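PDB 4LHE: thermostable monoacylglycerol lipase, which probably hydrolyses the ester bond of monoacylglycerols, releasing glycerol and a free fatty acid, as an alpha/beta hydrolase-fold lipase. Local coordinates for residues H197-P200 against P201-D205. Sequence-based numbering, arbitrary orientation.
Sequences HVVP and PGNAD
Val199 and Asn203 meet on the buried side of a short turn that leads into helix 202-210. CG1 of Val199 lies 4.0 Å from CG of Asn203, and the two side chains cross at about a right angle. This methyl reaches the amide because it stands anti to the backbone N (chi1 173°). The amide oxygen is held from outside the turn: OD1 of Asn203 accepts hydrogen bonds from the backbone N of both Val123 and Asp124. With an alanine here, the N-H groups of Val123 and Asp124 would probably lose their acceptor, and a gap would be likely to open beside CG1 of Val199.

The backbone closes the same turn. Asn203 N donates to Pro200 O at 3.0 Å, nearly straight at the hydrogen (169°), with the donor above the carbonyl plane. Ala204 N repeats the step to Pro201 O, also at 3.0 Å.

The proline side is more open to solvent: Pro200 and Pro201 are partly exposed, while Val199 and Asn203 are buried. CB of Pro200 meets CD of Pro201 at 3.9 Å. The ring of Pro200 also borders the amide, with its CD 3.9 Å from Asn203 ND2.

Val199 also touches Ser97 and His226, and its N bonds to Asp196 OD1. Ser97, His226 and Asp196 are arranged as a probable catalytic triad. The arrangement fits the acid-bearing loop of an alpha/beta hydrolase, here following strand 188-193 and turning into helix 202-210 beside the probable active site.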
loop_
_atom_site.group_PDB
_atom_site.type_symbol
_atom_site.label_atom_id
_atom_site.label_comp_id
_atom_site.label_asym_id
_atom_site.label_seq_id
_atom_site.Cartn_x
_atom_site.Cartn_y
_atom_site.Cartn_z
ATOM N N HIS A 197 -2.199 -8.391 -12.827
ATOM C CA HIS A 197 -3.519 -8.839 -13.290
ATOM C C HIS A 197 -4.638 -8.353 -12.365
ATOM O O HIS A 197 -5.776 -8.821 -12.469
ATOM C CB HIS A 197 -3.603 -10.374 -13.376
ATOM C CG HIS A 197 -2.418 -11.030 -14.026
ATOM N ND1 HIS A 197 -1.512 -11.796 -13.313
ATOM C CD2 HIS A 197 -2.007 -11.059 -15.313
ATOM C CE1 HIS A 197 -0.584 -12.253 -14.139
ATOM N NE2 HIS A 197 -0.858 -11.821 -15.358
ATOM N N VAL A 198 -4.312 -7.430 -11.459
ATOM C CA VAL A 198 -5.288 -6.885 -10.511
ATOM C C VAL A 198 -5.500 -5.393 -10.727
ATOM O O VAL A 198 -6.632 -4.941 -10.905
ATOM C CB VAL A 198 -4.862 -7.119 -9.046
ATOM C CG1 VAL A 198 -5.867 -6.493 -8.092
ATOM C CG2 VAL A 198 -4.718 -8.601 -8.770
ATOM N N VAL A 199 -4.401 -4.640 -10.701
ATOM C CA VAL A 199 -4.417 -3.194 -10.930
ATOM C C VAL A 199 -3.769 -2.940 -12.284
ATOM O O VAL A 199 -2.653 -3.388 -12.527
ATOM C CB VAL A 199 -3.644 -2.434 -9.815
ATOM C CG1 VAL A 199 -3.528 -0.955 -10.146
ATOM C CG2 VAL A 199 -4.342 -2.609 -8.472
ATOM N N PRO A 200 -4.490 -2.268 -13.196
ATOM C CA PRO A 200 -3.990 -2.054 -14.564
ATOM C C PRO A 200 -2.740 -1.188 -14.531
ATOM O O PRO A 200 -2.743 -0.178 -13.820
ATOM C CB PRO A 200 -5.133 -1.284 -15.240
ATOM C CG PRO A 200 -6.377 -1.600 -14.399
ATOM C CD PRO A 200 -5.846 -1.717 -12.996
ATOM N N PRO A 201 -1.685 -1.574 -15.272
ATOM C CA PRO A 201 -0.413 -0.843 -15.205
ATOM C C PRO A 201 -0.554 0.630 -15.590
ATOM O O PRO A 201 0.294 1.448 -15.213
ATOM C CB PRO A 201 0.469 -1.577 -16.222
ATOM C CG PRO A 201 -0.118 -2.946 -16.322
ATOM C CD PRO A 201 -1.595 -2.756 -16.147
ATOM N N GLY A 202 -1.617 0.962 -16.321
ATOM C CA GLY A 202 -1.861 2.330 -16.728
ATOM C C GLY A 202 -2.061 3.271 -15.548
ATOM O O GLY A 202 -1.976 4.489 -15.719
ATOM N N ASN A 203 -2.338 2.720 -14.363
ATOM C CA ASN A 203 -2.496 3.538 -13.157
ATOM C C ASN A 203 -1.199 4.302 -12.871
ATOM O O ASN A 203 -1.221 5.427 -12.373
ATOM C CB ASN A 203 -2.930 2.676 -11.950
ATOM C CG ASN A 203 -4.454 2.559 -11.813
ATOM O OD1 ASN A 203 -5.026 2.869 -10.764
ATOM N ND2 ASN A 203 -5.111 2.102 -12.874
ATOM N N ALA A 204 -0.074 3.693 -13.223
ATOM C CA ALA A 204 1.230 4.328 -13.082
ATOM C C ALA A 204 1.271 5.659 -13.830
ATOM O O ALA A 204 1.734 6.679 -13.297
ATOM C CB ALA A 204 2.305 3.404 -13.600
ATOM N N ASP A 205 0.776 5.641 -15.063
ATOM C CA ASP A 205 0.759 6.835 -15.909
ATOM C C ASP A 205 -0.162 7.927 -15.370
ATOM O O ASP A 205 0.185 9.107 -15.403
ATOM C CB ASP A 205 0.381 6.451 -17.340
ATOM C CG ASP A 205 1.394 5.522 -17.968
ATOM O OD1 ASP A 205 2.590 5.844 -17.902
ATOM O OD2 ASP A 205 1.006 4.464 -18.515
#